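PDB 4M9Q: ARF-like GTPase from Chlamydomonas reinhardtii, which belongs to the ARF-like family of P-loop small GTPases and is modelled here with phosphoaminophosphonic acid-guanylate ester and a magnesium ion. Local coordinates for residues R136-V141 against L162-G167. Sequence-based numbering, arbitrary orientation. Where two conformers were deposited one is given.
Sequences RNSHNV and LKWLVG
H139, whose CA lies against the indole of W164, sends its imidazole out on the other side of the strand, where ND1 donates to O of N137 over 2.7 Å. It is a nearly straight bond, with an N-H...O angle of 174° and the carbonyl oxygen lying in the ring plane. That bond fixes the turn of the imidazole just where the chain enters the strand, and I110 and L132 pack against the same side chain. On the indole side, CA of H139 sits 3.5 Å from CH2 of W164.

The contact itself is the work of W164, reaching out from segment 162-167 of helix 157-190 with CG anti to the backbone N (chi1 173°). N140 comes down on one face of the indole: its CB stands 3.6 Å from the centroid of the six-membered ring and almost on the ring normal, a CH-pi contact. Further out on the same side chain, ND2 lies over the five-membered part, 3.6 Å from NE1. The amide is not stacked on the indole, since the two planes are 77° apart. OD1 turns back to its own chain instead, taking a weak bond from the V141 N.

In the P-loop small-GTPase fold, strand 139-143 is an outer strand of the central sheet and helix 157-190 follows it in the chain, packing back across one side of the sheet. Backbone hydrogen bonds join S138 and N140 with I108, and N140 with I110, on the neighbouring parallel strand 108-113. Deeper in, L165 of the helix rests on A74, V76 and C109, whereas W164 reaches the outer strand near the surface. At the far end of the indole, S138 brings OG obliquely to within 3.7 Å of CZ2.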
loop_
_atom_site.group_PDB
_atom_site.type_symbol
_atom_site.label_atom_id
_atom_site.label_comp_id
_atom_site.label_asym_id
_atom_site.label_seq_id
_atom_site.Cartn_x
_atom_site.Cartn_y
_atom_site.Cartn_z
ATOM N N ARG A 136 -2.029 -15.351 -4.017
ATOM C CA ARG A 136 -2.696 -15.398 -5.327
ATOM C C ARG A 136 -3.395 -14.090 -5.665
ATOM O O ARG A 136 -4.405 -14.075 -6.366
ATOM C CB ARG A 136 -3.673 -16.550 -5.398
ATOM C CG ARG A 136 -2.985 -17.912 -5.459
ATOM C CD ARG A 136 -2.063 -17.999 -6.663
ATOM N NE ARG A 136 -1.212 -19.175 -6.620
ATOM C CZ ARG A 136 -0.056 -19.245 -5.974
ATOM N NH1 ARG A 136 0.413 -18.198 -5.315
ATOM N NH2 ARG A 136 0.647 -20.366 -6.004
ATOM N N ASN A 137 -2.850 -12.996 -5.155
ATOM C CA ASN A 137 -3.186 -11.699 -5.631
ATOM C C ASN A 137 -1.981 -11.272 -6.446
ATOM O O ASN A 137 -0.825 -11.444 -6.026
ATOM C CB ASN A 137 -3.343 -10.721 -4.473
ATOM C CG ASN A 137 -4.643 -10.901 -3.736
ATOM O OD1 ASN A 137 -4.821 -11.897 -3.052
ATOM N ND2 ASN A 137 -5.551 -9.929 -3.862
ATOM N N SER A 138 -2.250 -10.723 -7.623
ATOM C CA SER A 138 -1.195 -10.274 -8.471
ATOM C C SER A 138 -0.310 -9.317 -7.661
ATOM O O SER A 138 -0.815 -8.507 -6.888
ATOM C CB SER A 138 -1.780 -9.635 -9.715
ATOM O OG SER A 138 -0.752 -9.007 -10.441
ATOM N N HIS A 139 1.011 -9.434 -7.789
ATOM C CA HIS A 139 1.891 -8.590 -7.019
ATOM C C HIS A 139 3.221 -8.529 -7.602
ATOM O O HIS A 139 3.635 -9.409 -8.366
ATOM C CB HIS A 139 2.030 -9.084 -5.619
ATOM C CG HIS A 139 2.628 -10.442 -5.525
ATOM N ND1 HIS A 139 1.891 -11.546 -5.666
ATOM C CD2 HIS A 139 3.965 -10.863 -5.363
ATOM C CE1 HIS A 139 2.704 -12.647 -5.561
ATOM N NE2 HIS A 139 3.975 -12.218 -5.402
ATOM N N ASN A 140 3.941 -7.493 -7.221
ATOM C CA ASN A 140 5.298 -7.311 -7.706
ATOM C C ASN A 140 6.050 -6.607 -6.614
ATOM O O ASN A 140 5.444 -5.800 -5.891
ATOM C CB ASN A 140 5.262 -6.435 -8.960
ATOM C CG ASN A 140 6.451 -6.634 -9.868
ATOM O OD1 ASN A 140 7.451 -7.251 -9.518
ATOM N ND2 ASN A 140 6.333 -6.109 -11.073
ATOM N N VAL A 141 7.351 -6.849 -6.509
ATOM C CA VAL A 141 8.128 -6.279 -5.420
ATOM C C VAL A 141 9.127 -5.345 -6.006
ATOM O O VAL A 141 9.803 -5.704 -6.951
ATOM C CB VAL A 141 8.919 -7.361 -4.641
ATOM C CG1 VAL A 141 9.851 -6.722 -3.599
ATOM C CG2 VAL A 141 7.949 -8.371 -4.023
ATOM N N LEU A 162 4.260 2.432 -8.643
ATOM C CA LEU A 162 2.919 2.984 -8.858
ATOM C C LEU A 162 2.402 2.707 -10.261
ATOM O O LEU A 162 1.254 2.312 -10.419
ATOM C CB LEU A 162 2.880 4.478 -8.536
ATOM C CG LEU A 162 1.512 5.120 -8.512
ATOM C CD1 LEU A 162 0.625 4.430 -7.502
ATOM C CD2 LEU A 162 1.627 6.592 -8.175
ATOM N N LYS A 163 3.253 2.863 -11.268
ATOM C CA LYS A 163 2.828 2.656 -12.665
ATOM C C LYS A 163 2.476 1.192 -12.933
ATOM O O LYS A 163 1.563 0.908 -13.681
ATOM C CB LYS A 163 3.934 3.042 -13.653
ATOM C CG LYS A 163 3.955 4.507 -14.032
ATOM C CD LYS A 163 5.240 4.928 -14.779
ATOM C CE LYS A 163 5.065 6.321 -15.383
ATOM N NZ LYS A 163 4.137 6.341 -16.590
ATOM N N TRP A 164 3.234 0.268 -12.348
ATOM C CA TRP A 164 2.876 -1.139 -12.456
ATOM C C TRP A 164 1.512 -1.372 -11.807
ATOM O O TRP A 164 0.693 -2.098 -12.346
ATOM C CB TRP A 164 3.914 -2.006 -11.794
ATOM C CG TRP A 164 3.466 -3.428 -11.759
ATOM C CD1 TRP A 164 3.588 -4.398 -12.774
ATOM C CD2 TRP A 164 2.728 -4.091 -10.703
ATOM N NE1 TRP A 164 3.015 -5.573 -12.386
ATOM C CE2 TRP A 164 2.473 -5.451 -11.163
ATOM C CE3 TRP A 164 2.316 -3.730 -9.483
ATOM C CZ2 TRP A 164 1.829 -6.360 -10.397
ATOM C CZ3 TRP A 164 1.626 -4.656 -8.713
ATOM C CH2 TRP A 164 1.380 -5.938 -9.180
ATOM N N LEU A 165 1.256 -0.761 -10.648
ATOM C CA LEU A 165 -0.007 -0.985 -9.946
ATOM C C LEU A 165 -1.152 -0.451 -10.791
ATOM O O LEU A 165 -2.148 -1.147 -11.017
ATOM C CB LEU A 165 -0.069 -0.236 -8.620
ATOM C CG LEU A 165 -0.504 -0.913 -7.335
ATOM C CD1 LEU A 165 -1.080 0.121 -6.384
ATOM C CD2 LEU A 165 -1.411 -2.061 -7.552
ATOM N N VAL A 166 -0.983 0.790 -11.240
ATOM C CA VAL A 166 -2.066 1.469 -11.928
ATOM C C VAL A 166 -2.361 0.742 -13.230
ATOM O O VAL A 166 -3.514 0.557 -13.587
ATOM C CB VAL A 166 -1.776 2.974 -12.128
ATOM C CG1 VAL A 166 -2.815 3.555 -13.065
ATOM C CG2 VAL A 166 -1.785 3.675 -10.750
ATOM N N GLY A 167 -1.320 0.298 -13.902
ATOM C CA GLY A 167 -1.477 -0.484 -15.121
ATOM C C GLY A 167 -2.184 -1.800 -14.876
ATOM O O GLY A 167 -2.960 -2.261 -15.702
#